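Local coordinates for protein TRAP dicarboxylate transporter-DctP subunit (Rhodobacter sphaeroides, PDB 4PE3) that probably binds a small organic acid or related solute in the periplasm and passes it to a TRAP-type membrane transporter, at residues Gly153-Val158 against Gly236-Pro241; Pro232-Phe237 against Ile295-Trp300; Phe157-Pro162 against Ile209-Tyr214. All blocks are in the same frame, centred on the assembly; numbering follows the deposited sequence.

Contact 1: residues Gly153-Val158 against Gly236-Pro241; sequences GLEAFV and GFHSLP. With ZN (zinc ion), chain F.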
loop_
_atom_site.group_PDB
_atom_site.type_symbol
_atom_site.label_atom_id
_atom_site.label_comp_id
_atom_site.label_asym_id
_atom_site.label_seq_id
_atom_site.Cartn_x
_atom_site.Cartn_y
_atom_site.Cartn_z
ATOM N N GLY A 153 -1.796 1.341 -4.903
ATOM C CA GLY A 153 -1.859 2.788 -5.056
ATOM C C GLY A 153 -1.982 3.589 -3.775
ATOM O O GLY A 153 -2.513 3.113 -2.772
ATOM N N LEU A 154 -1.459 4.805 -3.818
ATOM C CA LEU A 154 -1.722 5.784 -2.765
ATOM C C LEU A 154 -3.177 6.207 -2.893
ATOM O O LEU A 154 -3.610 6.633 -3.983
ATOM C CB LEU A 154 -0.801 6.977 -2.932
ATOM C CG LEU A 154 -1.056 8.164 -2.019
ATOM C CD1 LEU A 154 -0.937 7.791 -0.548
ATOM C CD2 LEU A 154 -0.114 9.304 -2.405
ATOM N N GLU A 155 -3.945 6.052 -1.824
ATOM C CA GLU A 155 -5.360 6.437 -1.832
ATOM C C GLU A 155 -5.496 7.942 -1.854
ATOM O O GLU A 155 -4.613 8.646 -1.355
ATOM C CB GLU A 155 -6.076 5.855 -0.614
ATOM C CG GLU A 155 -6.100 4.310 -0.568
ATOM C CD GLU A 155 -7.140 3.773 0.388
ATOM O OE1 GLU A 155 -7.762 4.552 1.100
ATOM O OE2 GLU A 155 -7.331 2.536 0.453
ATOM N N ALA A 156 -6.582 8.440 -2.441
ATOM C CA ALA A 156 -6.956 9.841 -2.301
ATOM C C ALA A 156 -7.987 9.966 -1.196
ATOM O O ALA A 156 -8.690 9.015 -0.891
ATOM C CB ALA A 156 -7.516 10.350 -3.603
ATOM N N PHE A 157 -8.091 11.147 -0.590
ATOM C CA PHE A 157 -9.042 11.351 0.490
ATOM C C PHE A 157 -10.324 11.924 -0.082
ATOM O O PHE A 157 -10.286 12.774 -0.966
ATOM C CB PHE A 157 -8.428 12.349 1.502
ATOM C CG PHE A 157 -9.054 12.314 2.881
ATOM C CD1 PHE A 157 -9.114 11.145 3.600
ATOM C CD2 PHE A 157 -9.527 13.464 3.474
ATOM C CE1 PHE A 157 -9.671 11.098 4.870
ATOM C CE2 PHE A 157 -10.084 13.438 4.749
ATOM C CZ PHE A 157 -10.139 12.244 5.451
ATOM N N VAL A 158 -11.436 11.519 0.515
ATOM C CA VAL A 158 -12.767 12.016 0.182
ATOM C C VAL A 158 -13.179 12.989 1.292
ATOM O O VAL A 158 -13.105 12.638 2.468
ATOM C CB VAL A 158 -13.770 10.860 0.114
ATOM C CG1 VAL A 158 -15.213 11.398 -0.022
ATOM C CG2 VAL A 158 -13.416 9.911 -1.023
ATOM N N GLY A 236 -3.329 11.755 -1.917
ATOM C CA GLY A 236 -3.695 11.507 -0.541
ATOM C C GLY A 236 -2.513 11.568 0.416
ATOM O O GLY A 236 -1.355 11.708 0.011
ATOM N N PHE A 237 -2.820 11.424 1.697
ATOM C CA PHE A 237 -1.825 11.647 2.741
ATOM C C PHE A 237 -1.806 10.553 3.796
ATOM O O PHE A 237 -1.146 10.724 4.824
ATOM C CB PHE A 237 -2.051 13.010 3.429
ATOM C CG PHE A 237 -3.428 13.182 3.981
ATOM C CD1 PHE A 237 -3.750 12.676 5.215
ATOM C CD2 PHE A 237 -4.416 13.826 3.243
ATOM C CE1 PHE A 237 -5.014 12.805 5.728
ATOM C CE2 PHE A 237 -5.695 13.934 3.736
ATOM C CZ PHE A 237 -6.003 13.416 4.975
ATOM N N HIS A 238 -2.483 9.423 3.582
ATOM C CA HIS A 238 -2.584 8.489 4.687
ATOM C C HIS A 238 -2.518 6.995 4.422
ATOM O O HIS A 238 -2.151 6.261 5.334
ATOM C CB HIS A 238 -3.798 8.802 5.549
ATOM C CG HIS A 238 -5.030 8.095 5.112
ATOM N ND1 HIS A 238 -5.804 8.519 4.055
ATOM C CD2 HIS A 238 -5.607 6.963 5.576
ATOM C CE1 HIS A 238 -6.800 7.668 3.879
ATOM N NE2 HIS A 238 -6.711 6.724 4.799
ATOM N N SER A 239 -2.852 6.501 3.228
ATOM C CA SER A 239 -2.933 5.065 3.011
ATOM C C SER A 239 -2.274 4.649 1.698
ATOM O O SER A 239 -2.708 5.067 0.619
ATOM C CB SER A 239 -4.375 4.599 3.018
ATOM O OG SER A 239 -4.369 3.184 2.822
ATOM N N LEU A 240 -1.227 3.837 1.779
ATOM C CA LEU A 240 -0.488 3.394 0.619
ATOM C C LEU A 240 -0.057 1.951 0.900
ATOM O O LEU A 240 1.034 1.719 1.437
ATOM C CB LEU A 240 0.716 4.312 0.373
ATOM C CG LEU A 240 1.336 4.296 -1.026
ATOM C CD1 LEU A 240 2.277 5.501 -1.225
ATOM C CD2 LEU A 240 2.074 3.006 -1.257
ATOM N N PRO A 241 -0.914 0.972 0.589
ATOM C CA PRO A 241 -0.620 -0.408 0.984
ATOM C C PRO A 241 0.566 -1.040 0.248
ATOM O O PRO A 241 0.768 -0.834 -0.942
ATOM C CB PRO A 241 -1.907 -1.162 0.649
ATOM C CG PRO A 241 -2.965 -0.109 0.544
ATOM C CD PRO A 241 -2.287 1.133 0.085
HETATM ZN ZN ZN F . -8.771 2.973 1.974
HETATM O O HOH W 1 -3.210 9.882 -4.175
HETATM O O HOH W 2 -4.142 8.275 1.357
HETATM O O HOH W 3 -7.163 2.601 3.270
HETATM O O HOH W 4 -9.702 1.208 1.905
#

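Contact 2: residues Pro232-Phe237 against Ile295-Trp300; sequences PVYPGF and ITVHDW. With ZN (zinc ion), chain O; EDO (1,2-ethanediol), chain D.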
loop_
_atom_site.group_PDB
_atom_site.type_symbol
_atom_site.label_atom_id
_atom_site.label_comp_id
_atom_site.label_asym_id
_atom_site.label_seq_id
_atom_site.Cartn_x
_atom_site.Cartn_y
_atom_site.Cartn_z
ATOM N N PRO A 232 -11.896 16.782 -2.369
ATOM C CA PRO A 232 -10.911 15.707 -2.202
ATOM C C PRO A 232 -9.497 16.215 -1.946
ATOM O O PRO A 232 -9.160 17.334 -2.349
ATOM C CB PRO A 232 -10.975 14.979 -3.550
ATOM C CG PRO A 232 -11.434 16.016 -4.521
ATOM C CD PRO A 232 -12.434 16.835 -3.732
ATOM N N VAL A 233 -8.681 15.380 -1.297
ATOM C CA VAL A 233 -7.262 15.646 -1.177
ATOM C C VAL A 233 -6.537 14.639 -2.047
ATOM O O VAL A 233 -6.651 13.415 -1.859
ATOM C CB VAL A 233 -6.770 15.596 0.280
ATOM C CG1 VAL A 233 -5.303 16.011 0.367
ATOM C CG2 VAL A 233 -7.583 16.516 1.167
ATOM N N TYR A 234 -5.776 15.161 -3.006
ATOM C CA TYR A 234 -5.032 14.365 -3.957
ATOM C C TYR A 234 -3.741 15.096 -4.313
ATOM O O TYR A 234 -3.794 16.286 -4.669
ATOM C CB TYR A 234 -5.861 14.152 -5.246
ATOM C CG TYR A 234 -5.013 13.493 -6.294
ATOM C CD1 TYR A 234 -4.817 12.118 -6.275
ATOM C CD2 TYR A 234 -4.349 14.237 -7.254
ATOM C CE1 TYR A 234 -3.979 11.489 -7.196
ATOM C CE2 TYR A 234 -3.503 13.627 -8.191
ATOM C CZ TYR A 234 -3.332 12.250 -8.162
ATOM O OH TYR A 234 -2.477 11.682 -9.090
ATOM N N PRO A 235 -2.578 14.419 -4.222
ATOM C CA PRO A 235 -2.407 13.063 -3.722
ATOM C C PRO A 235 -2.857 12.929 -2.289
ATOM O O PRO A 235 -2.851 13.907 -1.534
ATOM C CB PRO A 235 -0.891 12.841 -3.852
ATOM C CG PRO A 235 -0.504 13.708 -4.970
ATOM C CD PRO A 235 -1.315 14.961 -4.734
ATOM N N GLY A 236 -3.329 11.755 -1.917
ATOM C CA GLY A 236 -3.695 11.507 -0.541
ATOM C C GLY A 236 -2.513 11.568 0.416
ATOM O O GLY A 236 -1.355 11.708 0.011
ATOM N N PHE A 237 -2.820 11.424 1.697
ATOM C CA PHE A 237 -1.825 11.647 2.741
ATOM C C PHE A 237 -1.806 10.553 3.796
ATOM O O PHE A 237 -1.146 10.724 4.824
ATOM C CB PHE A 237 -2.051 13.010 3.429
ATOM C CG PHE A 237 -3.428 13.182 3.981
ATOM C CD1 PHE A 237 -3.750 12.676 5.215
ATOM C CD2 PHE A 237 -4.416 13.826 3.243
ATOM C CE1 PHE A 237 -5.014 12.805 5.728
ATOM C CE2 PHE A 237 -5.695 13.934 3.736
ATOM C CZ PHE A 237 -6.003 13.416 4.975
ATOM N N ILE A 295 -15.631 20.753 -8.231
ATOM C CA ILE A 295 -14.779 20.009 -7.328
ATOM C C ILE A 295 -13.434 20.732 -7.171
ATOM O O ILE A 295 -12.832 21.144 -8.159
ATOM C CB ILE A 295 -14.572 18.583 -7.842
ATOM C CG1 ILE A 295 -15.924 17.837 -7.869
ATOM C CG2 ILE A 295 -13.550 17.839 -6.974
ATOM C CD1 ILE A 295 -15.900 16.537 -8.672
ATOM N N THR A 296 -13.010 20.914 -5.924
ATOM C CA THR A 296 -11.715 21.527 -5.603
ATOM C C THR A 296 -10.769 20.428 -5.167
ATOM O O THR A 296 -11.010 19.731 -4.182
ATOM C CB THR A 296 -11.847 22.542 -4.471
ATOM O OG1 THR A 296 -12.787 23.546 -4.853
ATOM C CG2 THR A 296 -10.506 23.206 -4.181
ATOM N N VAL A 297 -9.697 20.226 -5.920
ATOM C CA VAL A 297 -8.755 19.164 -5.597
ATOM C C VAL A 297 -7.609 19.772 -4.795
ATOM O O VAL A 297 -6.867 20.600 -5.312
ATOM C CB VAL A 297 -8.235 18.495 -6.859
ATOM C CG1 VAL A 297 -7.243 17.361 -6.521
ATOM C CG2 VAL A 297 -9.426 17.968 -7.685
ATOM N N HIS A 298 -7.499 19.387 -3.531
ATOM C CA HIS A 298 -6.495 19.981 -2.638
ATOM C C HIS A 298 -5.249 19.124 -2.608
ATOM O O HIS A 298 -5.324 17.925 -2.362
ATOM C CB HIS A 298 -7.040 20.057 -1.228
ATOM C CG HIS A 298 -8.273 20.879 -1.098
ATOM N ND1 HIS A 298 -8.251 22.128 -0.522
ATOM C CD2 HIS A 298 -9.562 20.648 -1.445
ATOM C CE1 HIS A 298 -9.463 22.635 -0.513
ATOM N NE2 HIS A 298 -10.274 21.759 -1.070
ATOM N N ASP A 299 -4.097 19.735 -2.866
ATOM C CA ASP A 299 -2.794 19.067 -2.752
ATOM C C ASP A 299 -2.075 19.643 -1.528
ATOM O O ASP A 299 -1.560 20.768 -1.574
ATOM C CB ASP A 299 -1.986 19.312 -4.030
ATOM C CG ASP A 299 -0.589 18.665 -4.022
ATOM O OD1 ASP A 299 -0.233 17.849 -3.167
ATOM O OD2 ASP A 299 0.199 19.004 -4.920
ATOM N N TRP A 300 -2.086 18.916 -0.416
ATOM C CA TRP A 300 -1.510 19.444 0.820
ATOM C C TRP A 300 -0.048 19.811 0.601
ATOM O O TRP A 300 0.676 19.115 -0.102
ATOM C CB TRP A 300 -1.634 18.428 1.951
ATOM C CG TRP A 300 -2.948 18.367 2.630
ATOM C CD1 TRP A 300 -4.110 18.992 2.250
ATOM C CD2 TRP A 300 -3.257 17.651 3.830
ATOM N NE1 TRP A 300 -5.107 18.706 3.148
ATOM C CE2 TRP A 300 -4.612 17.880 4.119
ATOM C CE3 TRP A 300 -2.516 16.837 4.690
ATOM C CZ2 TRP A 300 -5.231 17.353 5.239
ATOM C CZ3 TRP A 300 -3.141 16.291 5.776
ATOM C CH2 TRP A 300 -4.488 16.559 6.051
HETATM ZN ZN ZN O . 1.857 18.039 -4.418
HETATM C C1 EDO D . -0.742 8.716 -8.047
HETATM O O1 EDO D . -1.957 9.119 -8.693
HETATM C C2 EDO D . -0.904 8.710 -6.528
HETATM O O2 EDO D . -1.049 10.037 -6.044
HETATM O O HOH W 5 1.994 16.556 -2.994
HETATM O O HOH W 6 1.412 16.704 -6.025
HETATM O O HOH W 7 2.698 19.731 -3.626
#

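Contact 3: residues Phe157-Pro162 against Ile209-Tyr214; sequences FVSKVP and IDAADY. With ZN (zinc ion), chain F.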
loop_
_atom_site.group_PDB
_atom_site.type_symbol
_atom_site.label_atom_id
_atom_site.label_comp_id
_atom_site.label_asym_id
_atom_site.label_seq_id
_atom_site.Cartn_x
_atom_site.Cartn_y
_atom_site.Cartn_z
ATOM N N PHE A 157 -8.091 11.147 -0.590
ATOM C CA PHE A 157 -9.042 11.351 0.490
ATOM C C PHE A 157 -10.324 11.924 -0.082
ATOM O O PHE A 157 -10.286 12.774 -0.966
ATOM C CB PHE A 157 -8.428 12.349 1.502
ATOM C CG PHE A 157 -9.054 12.314 2.881
ATOM C CD1 PHE A 157 -9.114 11.145 3.600
ATOM C CD2 PHE A 157 -9.527 13.464 3.474
ATOM C CE1 PHE A 157 -9.671 11.098 4.870
ATOM C CE2 PHE A 157 -10.084 13.438 4.749
ATOM C CZ PHE A 157 -10.139 12.244 5.451
ATOM N N VAL A 158 -11.436 11.519 0.515
ATOM C CA VAL A 158 -12.767 12.016 0.182
ATOM C C VAL A 158 -13.179 12.989 1.292
ATOM O O VAL A 158 -13.105 12.638 2.468
ATOM C CB VAL A 158 -13.770 10.860 0.114
ATOM C CG1 VAL A 158 -15.213 11.398 -0.022
ATOM C CG2 VAL A 158 -13.416 9.911 -1.023
ATOM N N SER A 159 -13.586 14.203 0.933
ATOM C CA SER A 159 -14.042 15.152 1.942
ATOM C C SER A 159 -15.071 16.119 1.381
ATOM O O SER A 159 -14.895 16.645 0.293
ATOM C CB SER A 159 -12.862 15.939 2.557
ATOM O OG SER A 159 -13.355 16.800 3.570
ATOM N N LYS A 160 -16.119 16.374 2.164
ATOM C CA LYS A 160 -17.126 17.380 1.860
ATOM C C LYS A 160 -16.698 18.773 2.284
ATOM O O LYS A 160 -17.239 19.757 1.786
ATOM C CB LYS A 160 -18.435 17.107 2.610
ATOM C CG LYS A 160 -19.186 15.899 2.197
ATOM C CD LYS A 160 -20.374 15.608 3.118
ATOM C CE LYS A 160 -21.501 16.631 2.961
ATOM N NZ LYS A 160 -22.765 16.087 3.538
ATOM N N VAL A 161 -15.749 18.847 3.235
ATOM C CA VAL A 161 -15.307 20.103 3.824
ATOM C C VAL A 161 -13.898 20.431 3.337
ATOM O O VAL A 161 -13.103 19.538 3.044
ATOM C CB VAL A 161 -15.359 20.070 5.379
ATOM C CG1 VAL A 161 -16.797 19.900 5.872
ATOM C CG2 VAL A 161 -14.451 18.983 5.962
ATOM N N PRO A 162 -13.582 21.719 3.215
ATOM C CA PRO A 162 -12.250 22.064 2.705
ATOM C C PRO A 162 -11.141 21.793 3.714
ATOM O O PRO A 162 -11.155 22.385 4.800
ATOM C CB PRO A 162 -12.362 23.562 2.431
ATOM C CG PRO A 162 -13.497 24.033 3.312
ATOM C CD PRO A 162 -14.445 22.897 3.408
ATOM N N ILE A 209 -21.160 10.939 8.007
ATOM C CA ILE A 209 -19.751 11.286 7.895
ATOM C C ILE A 209 -19.581 12.518 7.002
ATOM O O ILE A 209 -20.425 12.823 6.153
ATOM C CB ILE A 209 -18.904 10.121 7.318
ATOM C CG1 ILE A 209 -19.518 9.624 6.004
ATOM C CG2 ILE A 209 -18.811 8.985 8.327
ATOM C CD1 ILE A 209 -18.691 8.568 5.285
ATOM N N ASP A 210 -18.471 13.212 7.201
ATOM C CA ASP A 210 -18.084 14.395 6.457
ATOM C C ASP A 210 -16.952 14.113 5.470
ATOM O O ASP A 210 -16.673 14.891 4.561
ATOM C CB ASP A 210 -17.495 15.464 7.418
ATOM C CG ASP A 210 -18.385 15.801 8.617
ATOM O OD1 ASP A 210 -19.560 16.188 8.424
ATOM O OD2 ASP A 210 -17.881 15.769 9.772
ATOM N N ALA A 211 -16.275 12.991 5.673
ATOM C CA ALA A 211 -15.060 12.651 4.932
ATOM C C ALA A 211 -14.830 11.141 5.036
ATOM O O ALA A 211 -15.422 10.474 5.881
ATOM C CB ALA A 211 -13.864 13.402 5.507
ATOM N N ALA A 212 -13.948 10.607 4.210
ATOM C CA ALA A 212 -13.720 9.178 4.222
ATOM C C ALA A 212 -12.412 8.758 3.630
ATOM O O ALA A 212 -11.965 9.291 2.623
ATOM C CB ALA A 212 -14.844 8.462 3.457
ATOM N N ASP A 213 -11.828 7.748 4.272
ATOM C CA ASP A 213 -10.973 6.797 3.588
ATOM C C ASP A 213 -11.839 5.992 2.638
ATOM O O ASP A 213 -12.840 5.438 3.062
ATOM C CB ASP A 213 -10.335 5.880 4.648
ATOM C CG ASP A 213 -9.480 4.787 4.053
ATOM O OD1 ASP A 213 -9.937 4.101 3.116
ATOM O OD2 ASP A 213 -8.347 4.583 4.551
ATOM N N TYR A 214 -11.474 5.936 1.366
ATOM C CA TYR A 214 -12.121 5.024 0.448
ATOM C C TYR A 214 -10.997 4.357 -0.343
ATOM O O TYR A 214 -10.301 3.446 0.215
ATOM C CB TYR A 214 -13.205 5.728 -0.393
ATOM C CG TYR A 214 -14.171 4.755 -1.040
ATOM C CD1 TYR A 214 -15.072 4.028 -0.271
ATOM C CD2 TYR A 214 -14.157 4.542 -2.406
ATOM C CE1 TYR A 214 -15.927 3.112 -0.848
ATOM C CE2 TYR A 214 -15.022 3.630 -2.998
ATOM C CZ TYR A 214 -15.900 2.938 -2.210
ATOM O OH TYR A 214 -16.761 2.052 -2.806
HETATM ZN ZN ZN F . -8.771 2.973 1.974
HETATM O O HOH W 3 -7.163 2.601 3.270
HETATM O O HOH W 4 -9.702 1.208 1.905
#

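Contact 1: residues Gly153-Val158 against Gly236-Pro241
Phe157 and Phe237 meet in an edge-to-face pair, with ring centroids 5.0 Å apart and planes at 57°. Phe237 CZ sits over the centre of one Phe157 face. The CE1 of His238 comes up beside Phe157 CD1. With an alanine in place of Phe157 the ring is gone, and a gap would probably open beside Phe237 and His238. The backbones are also close here: Gly236 CA lies 3.1 Å from Glu155 O in a CA-H...O contact. Further along, Glu155 N donates a nearly straight bond to Ser239 O (2.9 Å, 175°). Residues 153-158 lead from strand 144-150 of one sheet into strand 157-159 of the other. The 236-241 segment runs from the loop after helix 225-228 toward strand 243-248. This is consistent with the paired crossings between the lobes of a solute-binding protein. Leu154 and Leu240 cross at about a right angle, CB to CD1 3.8 Å. Leu154 CG is anti to the backbone N (chi1 173°), which carries CD1 to Ser239 O. Around partly exposed Glu155, water takes over from side-chain packing. One water accepts from Ser239 N and donates to Glu155 O. Glu155 OE1 and OE2 both hold a zinc ion at 2.1 Å. Ser239 OG meets a zinc-bound water and also bonds Asn111.

Contact 2: residues Pro232-Phe237 against Ile295-Trp300
His298 N donates to Pro232 O at 2.9 Å, nearly straight at 174°. The next bond returns from Tyr234 N to His298 O, also 2.9 Å, with the donor tilted from the carbonyl plane. The two bonds flank Val233 and form a single beta bridge between loops that run in the same direction. His298 O also receives a CA-H...O contact from Val233 CA. The imidazole of His298 turns its edge to Pro232 O, while its ring nitrogens bond Asp164 and His231. Asp299, an exposed residue, grips a zinc ion with both carboxylate oxygens, OD2 at 2.0 Å and OD1 at 2.4 Å. Three waters also bind this zinc, and Arg305 bonds OD1 as well. Outward from the bridge, Trp300 receives two partners on one face. Val233 CG1 makes a CH-pi contact with the five-membered ring, 3.9 Å from its centroid. Phe237 stacks face to face on the six-membered ring, centroids 3.9 Å apart and planes at 8°. At the other end Pro232 CD packs on Ile295 CG2, and beside the bridge Tyr234 CB meets Val297 CG1 (3.7 Å). The loop before helix 302-320 is thus joined to the loop before strand 243-248. Two backbone bonds set the register, and the indole, its NE1 bonded to Leu163 O, provides a flat apolar floor for Val233 and Phe237.

Contact 3: residues Phe157-Pro162 against Ile209-Tyr214
The Phe157 ring leans across the backbone of Ala211 and Ala212. Its CD1 comes 3.5 Å from Ala212 O, and at the para position across the ring CE2 meets Ala211 CB at 3.9 Å. Both approach obliquely. The Phe185 ring lies nearly parallel to it. With CG anti to the backbone N (chi1 -160°), the phenyl group swings back over the neighbouring strand. The second aromatic ring, Tyr214, leads away from Phe157-Pro162 and packs on helix 217-223. Only its CB end comes near, at Val158 CG2. Beneath the Phe157 ring the backbones run antiparallel. Val158 and Ala212 form a hydrogen-bonded pair: Val158 N donates to Ala212 O, and Ala212 N to Val158 O at 2.8 Å. Ser159 and Ala211 follow as a non-hydrogen-bonded pair with CA atoms only 4.0 Å apart. Small side chains accompany this closeness. Lys160 N then bonds Asp210 O, nearly straight at 172°. CB and CG of the lysine pass close to the same oxygen, and its amino group bonds Leu204 O. Ser159 OG donates to Val161 O at 2.8 Å, on a lone pair in the carbonyl plane, which ties down the turn after the strand. Strand 157-159 is an edge of the four-strand sheet, and 211-213 lies next to it. Asp213 OD1 binds a zinc ion at 2.0 Å, and Tyr214 O binds it at a longer 2.4 Å. Asp213 OD2 accepts from a zinc-bound water and from His238. This second set of bonds fixes the carboxylate rotation, leaving OD1 turned to the metal. Glu155 supplies the remaining protein ligands. The zinc thus bridges Glu155 and the Asp213-Tyr214 pair, and its positive charge probably offsets the two carboxylates brought close there.

Overall arrangement
Contact 1 lies nearest the centre of the chain, between the two sheets. Contact 3 is also buried but belongs to the four-strand sheet farther out. Contact 2 is partly buried and joins loops at the side of that sheet. Contacts 1 and 3 share Phe157 and Val158 and hold one zinc site between them, built from Glu155, Asp213 and Tyr214. The zinc of contact 2 instead has one protein residue and waters. Contacts 1 and 2 share Gly236 and Phe237, and Val233 O lies 3.0 Å from Phe157 N, a probable hydrogen bond. Contact 3 rests on regular strand pairing. Contact 2 combines a single backbone bridge with a ring stack, and contact 1 mixes rings, glycine packing and water.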